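Local structure of ParM protein (Staphylococcus aureus, 3JS6) at residues N84-Y87 and S91-D94; L168-E173 and E317-S322; E210-N215 and M278-I283; I219-R224 and Y267-S272. The protein is an actin-like plasmid segregation protein that probably assembles into dynamic filaments to move apart copies of the pSK41 plasmid. One frame throughout, in Å; residues are numbered along the deposited sequence.

Contact 1 (N84-Y87 and S91-D94)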
loop_
_atom_site.group_PDB
_atom_site.type_symbol
_atom_site.label_atom_id
_atom_site.label_comp_id
_atom_site.label_asym_id
_atom_site.label_seq_id
_atom_site.Cartn_x
_atom_site.Cartn_y
_atom_site.Cartn_z
ATOM N N ASN A 84 -6.932 7.847 -11.919
ATOM C CA ASN A 84 -5.591 8.045 -12.468
ATOM C C ASN A 84 -5.191 9.519 -12.410
ATOM O O ASN A 84 -4.035 9.867 -12.628
ATOM C CB ASN A 84 -5.570 7.599 -13.929
ATOM C CG ASN A 84 -6.466 8.460 -14.800
ATOM O OD1 ASN A 84 -7.672 8.566 -14.556
ATOM N ND2 ASN A 84 -5.883 9.091 -15.813
ATOM N N ASP A 85 -6.169 10.380 -12.159
ATOM C CA ASP A 85 -5.922 11.807 -12.070
ATOM C C ASP A 85 -6.054 12.274 -10.619
ATOM O O ASP A 85 -6.214 13.462 -10.345
ATOM C CB ASP A 85 -6.915 12.556 -12.955
ATOM C CG ASP A 85 -8.337 12.109 -12.724
ATOM O OD1 ASP A 85 -8.871 12.366 -11.627
ATOM O OD2 ASP A 85 -8.920 11.481 -13.635
ATOM N N ARG A 86 -5.974 11.331 -9.690
ATOM C CA ARG A 86 -6.081 11.655 -8.267
ATOM C C ARG A 86 -5.026 12.680 -7.865
ATOM O O ARG A 86 -5.211 13.433 -6.903
ATOM C CB ARG A 86 -5.892 10.388 -7.427
ATOM C CG ARG A 86 -4.531 9.736 -7.633
ATOM C CD ARG A 86 -4.378 8.444 -6.842
ATOM N NE ARG A 86 -3.057 7.849 -7.054
ATOM C CZ ARG A 86 -2.520 6.890 -6.299
ATOM N NH1 ARG A 86 -3.184 6.396 -5.256
ATOM N NH2 ARG A 86 -1.309 6.425 -6.593
ATOM N N TYR A 87 -3.934 12.728 -8.624
ATOM C CA TYR A 87 -2.827 13.652 -8.287
ATOM C C TYR A 87 -3.244 15.123 -8.309
ATOM O O TYR A 87 -2.614 15.950 -7.662
ATOM C CB TYR A 87 -1.584 13.406 -9.199
ATOM C CG TYR A 87 -1.228 11.944 -9.116
ATOM C CD1 TYR A 87 -1.565 11.070 -10.158
ATOM C CD2 TYR A 87 -0.581 11.435 -8.007
ATOM C CE1 TYR A 87 -1.285 9.732 -10.092
ATOM C CE2 TYR A 87 -0.324 10.067 -7.906
ATOM C CZ TYR A 87 -0.692 9.224 -8.953
ATOM O OH TYR A 87 -0.461 7.868 -8.857
ATOM N N SER A 91 -8.747 16.024 -2.467
ATOM C CA SER A 91 -8.885 14.842 -1.618
ATOM C C SER A 91 -7.549 14.107 -1.413
ATOM O O SER A 91 -7.101 13.827 -0.287
ATOM C CB SER A 91 -9.858 13.869 -2.310
ATOM O OG SER A 91 -10.342 12.912 -1.415
ATOM N N PHE A 92 -6.933 13.756 -2.531
ATOM C CA PHE A 92 -5.684 13.017 -2.497
ATOM C C PHE A 92 -4.537 13.887 -2.029
ATOM O O PHE A 92 -3.686 13.432 -1.254
ATOM C CB PHE A 92 -5.370 12.428 -3.878
ATOM C CG PHE A 92 -4.096 11.620 -3.914
ATOM C CD1 PHE A 92 -2.925 12.165 -4.429
ATOM C CD2 PHE A 92 -4.073 10.321 -3.432
ATOM C CE1 PHE A 92 -1.748 11.422 -4.468
ATOM C CE2 PHE A 92 -2.895 9.571 -3.470
ATOM C CZ PHE A 92 -1.733 10.129 -3.990
ATOM N N LYS A 93 -4.490 15.127 -2.498
ATOM C CA LYS A 93 -3.418 16.007 -2.057
ATOM C C LYS A 93 -3.439 16.172 -0.543
ATOM O O LYS A 93 -2.385 16.194 0.082
ATOM C CB LYS A 93 -3.509 17.368 -2.747
ATOM C CG LYS A 93 -3.155 17.269 -4.226
ATOM C CD LYS A 93 -3.034 18.621 -4.905
ATOM C CE LYS A 93 -4.370 19.221 -5.245
ATOM N NZ LYS A 93 -4.157 20.440 -6.069
ATOM N N ASP A 94 -4.631 16.278 0.049
ATOM C CA ASP A 94 -4.733 16.433 1.500
ATOM C C ASP A 94 -4.294 15.136 2.197
ATOM O O ASP A 94 -3.626 15.172 3.236
ATOM C CB ASP A 94 -6.173 16.784 1.916
ATOM C CG ASP A 94 -6.576 18.222 1.532
ATOM O OD1 ASP A 94 -7.788 18.530 1.550
ATOM O OD2 ASP A 94 -5.691 19.053 1.227
#
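The turn that leads into helix 90-104 of the actin-like N-terminal domain folds back on the helix's first turns, with Arg86 and Tyr87 from its short 3-10 segment closing on Phe92. Arg86 lies over one face of the Phe92 ring. Its CD makes a CH-pi contact 4.0 Å from the ring centroid, and farther out the guanidinium spreads above the ring's far end, NH1 of Arg86 standing 3.7 Å from CE2 of Phe92 with the two planes 29° apart. The chain is straight from CG to NE, which carries the charged group the length of the ring. Tyr87 arrives alongside, its CD2 3.7 Å from CE1 of Phe92, the rings steeply inclined at 83°. Arg86 and Tyr87 also hold each other: NH2 of Arg86 donates to OH of Tyr87 at 2.8 Å, with the oxygen in the guanidinium plane, and the weaker bond from NE joins it. Glu124 binds the same hydroxyl, so the buried oxygen is well supplied with partners. Beyond, Arg86 NH1 bonds the carbonyl of Phe11 at the end of strand 4-11, the Phe11 ring meets Phe92 edge-to-face, and helix 128-137 packs Phe133 against Tyr87 and Leu136 against Phe92.

Contact 2 (L168-E173 and E317-S322)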
loop_
_atom_site.group_PDB
_atom_site.type_symbol
_atom_site.label_atom_id
_atom_site.label_comp_id
_atom_site.label_asym_id
_atom_site.label_seq_id
_atom_site.Cartn_x
_atom_site.Cartn_y
_atom_site.Cartn_z
ATOM N N LEU A 168 11.226 -6.132 -3.942
ATOM C CA LEU A 168 12.365 -5.639 -3.172
ATOM C C LEU A 168 12.329 -6.027 -1.695
ATOM O O LEU A 168 13.377 -6.165 -1.055
ATOM C CB LEU A 168 12.458 -4.119 -3.308
ATOM C CG LEU A 168 12.860 -3.639 -4.709
ATOM C CD1 LEU A 168 12.827 -2.092 -4.735
ATOM C CD2 LEU A 168 14.244 -4.161 -5.075
ATOM N N ASP A 169 11.123 -6.182 -1.152
ATOM C CA ASP A 169 10.940 -6.585 0.239
ATOM C C ASP A 169 11.624 -7.943 0.393
ATOM O O ASP A 169 12.304 -8.190 1.380
ATOM C CB ASP A 169 9.419 -6.705 0.526
ATOM C CG ASP A 169 9.080 -7.251 1.930
ATOM O OD1 ASP A 169 9.764 -6.932 2.934
ATOM O OD2 ASP A 169 8.066 -7.988 2.033
ATOM N N LEU A 170 11.460 -8.804 -0.608
ATOM C CA LEU A 170 12.001 -10.159 -0.562
ATOM C C LEU A 170 13.232 -10.429 -1.419
ATOM O O LEU A 170 13.645 -11.574 -1.557
ATOM C CB LEU A 170 10.913 -11.150 -0.965
ATOM C CG LEU A 170 9.632 -11.007 -0.127
ATOM C CD1 LEU A 170 8.589 -11.987 -0.608
ATOM C CD2 LEU A 170 9.955 -11.247 1.340
ATOM N N ASN A 171 13.818 -9.407 -2.020
ATOM C CA ASN A 171 14.986 -9.700 -2.847
ATOM C C ASN A 171 16.106 -8.692 -2.692
ATOM O O ASN A 171 16.929 -8.519 -3.600
ATOM C CB ASN A 171 14.561 -9.810 -4.309
ATOM C CG ASN A 171 13.808 -11.088 -4.586
ATOM O OD1 ASN A 171 14.409 -12.141 -4.792
ATOM N ND2 ASN A 171 12.482 -11.007 -4.569
HETATM N N MSE A 172 16.134 -8.049 -1.528
HETATM C CA MSE A 172 17.149 -7.044 -1.251
HETATM C C MSE A 172 17.539 -6.900 0.210
HETATM O O MSE A 172 16.683 -6.805 1.105
HETATM C CB MSE A 172 16.677 -5.686 -1.789
HETATM C CG MSE A 172 17.605 -4.540 -1.518
HETATM SE SE MSE A 172 16.938 -2.899 -2.362
HETATM C CE MSE A 172 18.455 -1.803 -1.916
ATOM N N GLU A 173 18.849 -6.863 0.455
ATOM C CA GLU A 173 19.343 -6.692 1.811
ATOM C C GLU A 173 20.636 -5.883 1.704
ATOM O O GLU A 173 21.372 -5.988 0.712
ATOM C CB GLU A 173 19.617 -8.057 2.442
ATOM C CG GLU A 173 18.937 -8.293 3.789
ATOM C CD GLU A 173 17.411 -8.137 3.745
ATOM O OE1 GLU A 173 16.923 -6.990 3.887
ATOM O OE2 GLU A 173 16.696 -9.153 3.566
ATOM N N GLU A 317 6.164 -17.945 -2.580
ATOM C CA GLU A 317 6.728 -17.405 -1.358
ATOM C C GLU A 317 5.794 -16.335 -0.806
ATOM O O GLU A 317 5.101 -15.658 -1.560
ATOM C CB GLU A 317 8.107 -16.800 -1.642
ATOM C CG GLU A 317 8.728 -16.119 -0.402
ATOM C CD GLU A 317 10.096 -15.541 -0.677
ATOM O OE1 GLU A 317 10.694 -14.974 0.261
ATOM O OE2 GLU A 317 10.571 -15.648 -1.829
ATOM N N LYS A 318 5.766 -16.166 0.510
ATOM C CA LYS A 318 4.923 -15.139 1.105
ATOM C C LYS A 318 5.734 -14.436 2.175
ATOM O O LYS A 318 6.555 -15.074 2.845
ATOM C CB LYS A 318 3.685 -15.758 1.777
ATOM C CG LYS A 318 2.707 -14.716 2.355
ATOM C CD LYS A 318 1.651 -15.362 3.269
ATOM C CE LYS A 318 0.579 -14.350 3.710
ATOM N NZ LYS A 318 1.077 -13.219 4.578
ATOM N N ALA A 319 5.490 -13.138 2.350
ATOM C CA ALA A 319 6.159 -12.367 3.396
ATOM C C ALA A 319 5.163 -12.173 4.542
ATOM O O ALA A 319 3.955 -12.248 4.320
ATOM C CB ALA A 319 6.586 -10.996 2.848
ATOM N N ASP A 320 5.647 -11.931 5.762
ATOM C CA ASP A 320 4.736 -11.674 6.892
ATOM C C ASP A 320 4.198 -10.252 6.716
ATOM O O ASP A 320 4.857 -9.422 6.106
ATOM C CB ASP A 320 5.462 -11.752 8.238
ATOM C CG ASP A 320 5.587 -13.175 8.762
ATOM O OD1 ASP A 320 4.554 -13.875 8.861
ATOM O OD2 ASP A 320 6.724 -13.585 9.086
ATOM N N ASP A 321 3.020 -9.972 7.268
ATOM C CA ASP A 321 2.392 -8.658 7.146
ATOM C C ASP A 321 2.449 -8.161 5.715
ATOM O O ASP A 321 3.043 -7.114 5.444
ATOM C CB ASP A 321 3.063 -7.636 8.056
ATOM C CG ASP A 321 2.384 -7.523 9.407
ATOM O OD1 ASP A 321 2.448 -8.498 10.188
ATOM O OD2 ASP A 321 1.781 -6.457 9.689
ATOM N N SER A 322 1.836 -8.918 4.808
ATOM C CA SER A 322 1.798 -8.573 3.390
ATOM C C SER A 322 1.330 -7.131 3.148
ATOM O O SER A 322 1.692 -6.522 2.145
ATOM C CB SER A 322 0.874 -9.535 2.629
ATOM O OG SER A 322 1.366 -10.863 2.638
HETATM O O HOH W 1 13.209 -13.869 -0.149
HETATM O O HOH W 2 11.430 -13.579 -3.894
#
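Asp169 OD2 is gripped from helix 325-342 by a salt bridge from Arg328 and a hydrogen bond from Ser325, while the methyl of Ala319 lies against the same oxygen, CB to OD2 3.5 Å. The contact sets the end of helix 162-169 against the loop that leaves strand 316-317, an outermost strand of the five-stranded sheet whose 3-2-1-4-5 order is that of the RNase H-like fold of the actin family. Leu170, the first residue to drop helical backbone angles, supplies the apolar part. Its CD2 touches CB of Ala319 at 3.7 Å, and its other methyl, CD1, rests 3.8 Å from OE1 of Glu317. The Glu317 side chain comes from the opposite direction, fully extended with CG anti to the backbone N (chi1 176°), a shape that carries its carboxylate to the loop after the helix. There two waters do the bridging. One donates to both Leu170 O and Glu317 OE1. The other accepts from Asn171 ND2 and donates to Glu317 OE2, an oxygen that also pairs with Arg293; the carboxylate is thus tied down at both oxygens, and the nearby arginine would be expected to favour its charged form. Within the loop, Lys318 bends its chain back at the end, its NZ donating to Ala319 O at 3.0 Å and to Ser322 OG at 3.1 Å.

Contact 3 (E210-N215 and M278-I283)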
loop_
_atom_site.group_PDB
_atom_site.type_symbol
_atom_site.label_atom_id
_atom_site.label_comp_id
_atom_site.label_asym_id
_atom_site.label_seq_id
_atom_site.Cartn_x
_atom_site.Cartn_y
_atom_site.Cartn_z
ATOM N N GLU A 210 3.826 -10.665 -20.201
ATOM C CA GLU A 210 3.579 -11.786 -19.290
ATOM C C GLU A 210 2.917 -11.364 -17.982
ATOM O O GLU A 210 3.008 -12.058 -16.974
ATOM C CB GLU A 210 4.882 -12.520 -18.991
ATOM C CG GLU A 210 5.638 -12.988 -20.239
ATOM C CD GLU A 210 6.942 -13.691 -19.899
ATOM O OE1 GLU A 210 7.728 -13.147 -19.094
ATOM O OE2 GLU A 210 7.185 -14.784 -20.442
ATOM N N SER A 211 2.255 -10.213 -18.007
ATOM C CA SER A 211 1.553 -9.693 -16.836
ATOM C C SER A 211 0.079 -9.635 -17.209
ATOM O O SER A 211 -0.259 -9.496 -18.388
ATOM C CB SER A 211 2.076 -8.293 -16.506
ATOM O OG SER A 211 3.484 -8.359 -16.314
ATOM N N PHE A 212 -0.802 -9.775 -16.229
ATOM C CA PHE A 212 -2.228 -9.721 -16.522
ATOM C C PHE A 212 -3.054 -9.479 -15.278
ATOM O O PHE A 212 -2.532 -9.488 -14.153
ATOM C CB PHE A 212 -2.701 -11.016 -17.209
ATOM C CG PHE A 212 -2.443 -12.265 -16.417
ATOM C CD1 PHE A 212 -1.179 -12.862 -16.428
ATOM C CD2 PHE A 212 -3.456 -12.849 -15.661
ATOM C CE1 PHE A 212 -0.928 -14.030 -15.697
ATOM C CE2 PHE A 212 -3.222 -14.013 -14.926
ATOM C CZ PHE A 212 -1.948 -14.610 -14.944
ATOM N N VAL A 213 -4.350 -9.261 -15.491
ATOM C CA VAL A 213 -5.279 -9.028 -14.396
ATOM C C VAL A 213 -6.553 -9.861 -14.546
ATOM O O VAL A 213 -7.098 -9.967 -15.635
ATOM C CB VAL A 213 -5.692 -7.559 -14.320
ATOM C CG1 VAL A 213 -6.643 -7.351 -13.142
ATOM C CG2 VAL A 213 -4.454 -6.677 -14.173
ATOM N N ILE A 214 -6.998 -10.462 -13.447
ATOM C CA ILE A 214 -8.220 -11.253 -13.419
ATOM C C ILE A 214 -9.175 -10.315 -12.686
ATOM O O ILE A 214 -8.837 -9.791 -11.620
ATOM C CB ILE A 214 -8.040 -12.568 -12.608
ATOM C CG1 ILE A 214 -6.914 -13.404 -13.207
ATOM C CG2 ILE A 214 -9.335 -13.368 -12.596
ATOM C CD1 ILE A 214 -7.002 -13.585 -14.696
ATOM N N ASN A 215 -10.353 -10.078 -13.254
ATOM C CA ASN A 215 -11.298 -9.157 -12.633
ATOM C C ASN A 215 -12.177 -9.808 -11.579
ATOM O O ASN A 215 -13.397 -9.627 -11.572
ATOM C CB ASN A 215 -12.165 -8.486 -13.704
ATOM C CG ASN A 215 -12.831 -7.222 -13.200
ATOM O OD1 ASN A 215 -12.196 -6.395 -12.536
ATOM N ND2 ASN A 215 -14.116 -7.053 -13.525
HETATM N N MSE A 278 -3.488 -20.494 -11.939
HETATM C CA MSE A 278 -2.326 -21.202 -12.455
HETATM C C MSE A 278 -2.469 -21.557 -13.925
HETATM O O MSE A 278 -1.476 -21.612 -14.647
HETATM C CB MSE A 278 -2.038 -22.443 -11.614
HETATM C CG MSE A 278 -1.374 -22.114 -10.258
HETATM SE SE MSE A 278 -0.610 -20.303 -10.131
HETATM C CE MSE A 278 -1.936 -19.523 -8.974
ATOM N N SER A 279 -3.699 -21.796 -14.381
ATOM C CA SER A 279 -3.893 -22.102 -15.795
ATOM C C SER A 279 -3.498 -20.866 -16.604
ATOM O O SER A 279 -2.830 -20.969 -17.627
ATOM C CB SER A 279 -5.350 -22.462 -16.089
ATOM O OG SER A 279 -5.716 -23.644 -15.401
ATOM N N ASN A 280 -3.909 -19.689 -16.143
ATOM C CA ASN A 280 -3.555 -18.467 -16.866
ATOM C C ASN A 280 -2.049 -18.253 -16.867
ATOM O O ASN A 280 -1.471 -17.802 -17.860
ATOM C CB ASN A 280 -4.265 -17.262 -16.259
ATOM C CG ASN A 280 -5.742 -17.255 -16.574
ATOM O OD1 ASN A 280 -6.200 -18.012 -17.421
ATOM N ND2 ASN A 280 -6.486 -16.395 -15.916
ATOM N N PHE A 281 -1.419 -18.607 -15.756
ATOM C CA PHE A 281 0.020 -18.480 -15.613
ATOM C C PHE A 281 0.710 -19.304 -16.686
ATOM O O PHE A 281 1.597 -18.830 -17.399
ATOM C CB PHE A 281 0.453 -19.010 -14.253
ATOM C CG PHE A 281 1.210 -18.024 -13.442
ATOM C CD1 PHE A 281 0.550 -17.178 -12.565
ATOM C CD2 PHE A 281 2.587 -17.907 -13.590
ATOM C CE1 PHE A 281 1.265 -16.219 -11.838
ATOM C CE2 PHE A 281 3.303 -16.962 -12.877
ATOM C CZ PHE A 281 2.647 -16.115 -12.002
ATOM N N GLU A 282 0.300 -20.555 -16.805
ATOM C CA GLU A 282 0.925 -21.410 -17.788
ATOM C C GLU A 282 0.716 -20.916 -19.213
ATOM O O GLU A 282 1.583 -21.090 -20.056
ATOM C CB GLU A 282 0.418 -22.841 -17.637
ATOM C CG GLU A 282 1.395 -23.864 -18.175
ATOM C CD GLU A 282 1.286 -25.190 -17.462
ATOM O OE1 GLU A 282 0.232 -25.849 -17.605
ATOM O OE2 GLU A 282 2.253 -25.563 -16.752
ATOM N N ILE A 283 -0.431 -20.295 -19.478
ATOM C CA ILE A 283 -0.735 -19.788 -20.816
ATOM C C ILE A 283 0.107 -18.569 -21.148
ATOM O O ILE A 283 0.734 -18.507 -22.204
ATOM C CB ILE A 283 -2.227 -19.362 -20.945
ATOM C CG1 ILE A 283 -3.136 -20.590 -20.882
ATOM C CG2 ILE A 283 -2.456 -18.625 -22.266
ATOM C CD1 ILE A 283 -4.584 -20.246 -20.782
#
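Asn280 meets strand 212-214 with both parts of its side chain. Its CB lies against the far end of the Phe212 ring, 3.7 Å from CE2 and 3.8 Å from CZ, with the amide plane standing nearly perpendicular to the ring at 82°. Farther out, Asn280 ND2 comes against CD1 of Ile214, the two side chains reaching in from opposite directions. The modelled separation of 3.1 Å between this nitrogen and the methyl is too short for relaxed packing, so the exact placing of one or the other is doubtful. CD1 of Ile214 also sits at the edge of the Phe212 ring, in its plane, and thus stands beside both groups. Phe212 carries its CG between the backbone N and the carbonyl carbon (chi1 58°), a rotamer that directs the ring to the helix. This is a helix laid on one face of an RNase H-like sheet, at its outermost strand 205-214, which is bonded to strand 196-202; helix 263-284 runs nearly antiparallel to it, at 159° and 10.7 Å between the short axes. Next comes Phe281, which leaves its helix on a different side and packs on Ile198 and Ile291; CZ of Phe212 still reaches its CD1 at 4.3 Å. Glu282 N and Ile283 N then continue the helical bonding, to Met278 O at 3.0 Å and Ser279 O at 3.1 Å.

Contact 4 (I219-R224 and Y267-S272)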
loop_
_atom_site.group_PDB
_atom_site.type_symbol
_atom_site.label_atom_id
_atom_site.label_comp_id
_atom_site.label_asym_id
_atom_site.label_seq_id
_atom_site.Cartn_x
_atom_site.Cartn_y
_atom_site.Cartn_z
ATOM N N ILE A 219 -13.613 -10.234 -2.565
ATOM C CA ILE A 219 -15.033 -9.921 -2.416
ATOM C C ILE A 219 -15.826 -10.959 -3.225
ATOM O O ILE A 219 -16.766 -11.568 -2.720
ATOM C CB ILE A 219 -15.325 -8.483 -2.922
ATOM C CG1 ILE A 219 -14.641 -7.477 -1.992
ATOM C CG2 ILE A 219 -16.831 -8.235 -3.003
ATOM C CD1 ILE A 219 -14.690 -6.040 -2.460
ATOM N N ASP A 220 -15.421 -11.181 -4.472
ATOM C CA ASP A 220 -16.076 -12.176 -5.316
ATOM C C ASP A 220 -15.964 -13.574 -4.697
ATOM O O ASP A 220 -16.898 -14.387 -4.785
ATOM C CB ASP A 220 -15.439 -12.210 -6.703
ATOM C CG ASP A 220 -15.686 -10.948 -7.484
ATOM O OD1 ASP A 220 -16.812 -10.789 -8.013
ATOM O OD2 ASP A 220 -14.754 -10.112 -7.558
ATOM N N PHE A 221 -14.815 -13.858 -4.088
ATOM C CA PHE A 221 -14.588 -15.157 -3.460
ATOM C C PHE A 221 -15.626 -15.413 -2.365
ATOM O O PHE A 221 -16.406 -16.365 -2.438
ATOM C CB PHE A 221 -13.180 -15.201 -2.847
ATOM C CG PHE A 221 -12.789 -16.553 -2.292
ATOM C CD1 PHE A 221 -12.722 -17.669 -3.124
ATOM C CD2 PHE A 221 -12.450 -16.694 -0.949
ATOM C CE1 PHE A 221 -12.317 -18.906 -2.628
ATOM C CE2 PHE A 221 -12.042 -17.928 -0.437
ATOM C CZ PHE A 221 -11.976 -19.037 -1.279
ATOM N N TYR A 222 -15.612 -14.548 -1.357
ATOM C CA TYR A 222 -16.503 -14.645 -0.217
ATOM C C TYR A 222 -17.971 -14.582 -0.623
ATOM O O TYR A 222 -18.831 -15.170 0.038
ATOM C CB TYR A 222 -16.195 -13.532 0.799
ATOM C CG TYR A 222 -14.877 -13.692 1.536
ATOM C CD1 TYR A 222 -13.751 -12.970 1.158
ATOM C CD2 TYR A 222 -14.764 -14.558 2.627
ATOM C CE1 TYR A 222 -12.538 -13.101 1.851
ATOM C CE2 TYR A 222 -13.558 -14.698 3.325
ATOM C CZ TYR A 222 -12.450 -13.964 2.931
ATOM O OH TYR A 222 -11.260 -14.082 3.615
ATOM N N LYS A 223 -18.256 -13.863 -1.704
ATOM C CA LYS A 223 -19.627 -13.746 -2.191
ATOM C C LYS A 223 -20.068 -15.053 -2.820
ATOM O O LYS A 223 -21.173 -15.536 -2.572
ATOM C CB LYS A 223 -19.732 -12.615 -3.220
ATOM C CG LYS A 223 -20.340 -11.332 -2.666
ATOM C CD LYS A 223 -21.847 -11.250 -2.936
ATOM C CE LYS A 223 -22.639 -12.425 -2.341
ATOM N NZ LYS A 223 -22.611 -12.490 -0.850
ATOM N N ARG A 224 -19.193 -15.626 -3.638
ATOM C CA ARG A 224 -19.491 -16.879 -4.309
ATOM C C ARG A 224 -19.662 -17.985 -3.261
ATOM O O ARG A 224 -20.393 -18.948 -3.477
ATOM C CB ARG A 224 -18.363 -17.224 -5.283
ATOM C CG ARG A 224 -18.698 -18.320 -6.282
ATOM C CD ARG A 224 -17.455 -18.755 -7.053
ATOM N NE ARG A 224 -16.924 -17.684 -7.891
ATOM C CZ ARG A 224 -17.345 -17.417 -9.125
ATOM N NH1 ARG A 224 -18.310 -18.150 -9.673
ATOM N NH2 ARG A 224 -16.804 -16.414 -9.810
ATOM N N TYR A 267 -13.228 -24.808 0.186
ATOM C CA TYR A 267 -12.309 -25.577 -0.643
ATOM C C TYR A 267 -12.746 -25.694 -2.091
ATOM O O TYR A 267 -11.908 -25.827 -2.983
ATOM C CB TYR A 267 -12.093 -26.978 -0.066
ATOM C CG TYR A 267 -11.363 -27.009 1.262
ATOM C CD1 TYR A 267 -10.749 -28.181 1.714
ATOM C CD2 TYR A 267 -11.305 -25.884 2.077
ATOM C CE1 TYR A 267 -10.098 -28.225 2.947
ATOM C CE2 TYR A 267 -10.659 -25.915 3.310
ATOM C CZ TYR A 267 -10.061 -27.085 3.739
ATOM O OH TYR A 267 -9.449 -27.116 4.972
ATOM N N LYS A 268 -14.051 -25.643 -2.332
ATOM C CA LYS A 268 -14.562 -25.754 -3.696
ATOM C C LYS A 268 -14.356 -24.463 -4.476
ATOM O O LYS A 268 -13.870 -24.479 -5.608
ATOM C CB LYS A 268 -16.045 -26.137 -3.673
ATOM C CG LYS A 268 -16.334 -27.612 -4.013
ATOM C CD LYS A 268 -15.251 -28.586 -3.526
ATOM C CE LYS A 268 -14.114 -28.733 -4.553
ATOM N NZ LYS A 268 -13.063 -29.718 -4.143
ATOM N N GLU A 269 -14.727 -23.345 -3.869
ATOM C CA GLU A 269 -14.551 -22.059 -4.515
ATOM C C GLU A 269 -13.055 -21.821 -4.741
ATOM O O GLU A 269 -12.629 -21.485 -5.844
ATOM C CB GLU A 269 -15.126 -20.954 -3.633
ATOM C CG GLU A 269 -16.187 -20.088 -4.305
ATOM C CD GLU A 269 -17.473 -20.848 -4.624
ATOM O OE1 GLU A 269 -17.455 -21.725 -5.515
ATOM O OE2 GLU A 269 -18.505 -20.568 -3.976
ATOM N N GLN A 270 -12.255 -22.008 -3.694
ATOM C CA GLN A 270 -10.816 -21.792 -3.795
ATOM C C GLN A 270 -10.163 -22.762 -4.783
ATOM O O GLN A 270 -9.175 -22.434 -5.432
ATOM C CB GLN A 270 -10.153 -21.929 -2.417
ATOM C CG GLN A 270 -9.756 -23.358 -2.061
ATOM C CD GLN A 270 -8.298 -23.478 -1.631
ATOM O OE1 GLN A 270 -7.672 -24.528 -1.817
ATOM N NE2 GLN A 270 -7.757 -22.410 -1.049
ATOM N N ASP A 271 -10.709 -23.964 -4.897
ATOM C CA ASP A 271 -10.153 -24.941 -5.823
ATOM C C ASP A 271 -10.207 -24.418 -7.247
ATOM O O ASP A 271 -9.264 -24.594 -8.028
ATOM C CB ASP A 271 -10.933 -26.246 -5.740
ATOM C CG ASP A 271 -10.134 -27.353 -5.105
ATOM O OD1 ASP A 271 -9.713 -27.188 -3.937
ATOM O OD2 ASP A 271 -9.926 -28.386 -5.780
ATOM N N SER A 272 -11.328 -23.782 -7.578
ATOM C CA SER A 272 -11.534 -23.229 -8.912
ATOM C C SER A 272 -10.736 -21.943 -9.127
ATOM O O SER A 272 -10.240 -21.686 -10.219
ATOM C CB SER A 272 -13.022 -22.964 -9.142
ATOM O OG SER A 272 -13.602 -22.296 -8.030
#
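Glu269, Phe221 and Arg224 carry this crossing of two helices in the MreB-like C-terminal region, with Glu269 giving up the largest area. Its CB lies obliquely by the Phe221 ring, 3.6 Å from CE1, while the rest of the side chain, bent at chi2, turns across to the alkyl part of Arg224. Packing is very tight there: CD of Glu269 and CD of Arg224 are modelled only 3.2 Å apart, and with chi1 of Glu269 at -124°, away from the staggered positions, the detail of this corner is doubtful. The charged ends are opposite in sign but do not meet, since Arg224 NE stays 4.7 Å from Glu269 OE1; Arg224, bent at chi3, turns its guanidinium away from the carboxylate, the two planes 70° apart. Phe221 is buried, as are Glu269 and Gln270. Its CG is anti to the backbone N, and the ring slides in beside helix 263-284 until Gln270 N lies at its edge, in the ring plane, 3.3 Å from CE1. CZ of Phe221 then reaches the CB of Gln270 at 3.6 Å. Gln270 runs beside the ring, but its amide end turns away to Ser307, where OE1 makes a hydrogen bond with the serine hydroxyl. The short axes approach to 9.9 Å at 141°, closer to antiparallel than to perpendicular. Around them, Phe221 is held edge-to-face by Phe266 of helix 263-284 and His304 of helix 301-311, and Ile303 also touches it, so both helices pack against this one phenylalanine of helix 218-228.

How the contacts relate
Contacts 3 and 4 are neighbours on helix 263-284, their centres about 18 Å apart: contact 3 lays the helix against the edge strand 205-214, and contact 4 packs it on helix 218-228, which follows that strand. Both lie inside the chain loop that contact 2 closes. Contact 1 stands apart in the N-terminal domain, its centre about 28 to 33 Å from the others. Contacts 1 and 4 are largely buried, yet the first pairs a guanidinium with aromatic rings, whereas the second wedges one ring beside a backbone and leaves opposite charges unjoined. Contacts 2 and 3 are only partly buried. None of the four has a clear direct hydrogen bond between its segments; in contact 2 waters bridge them.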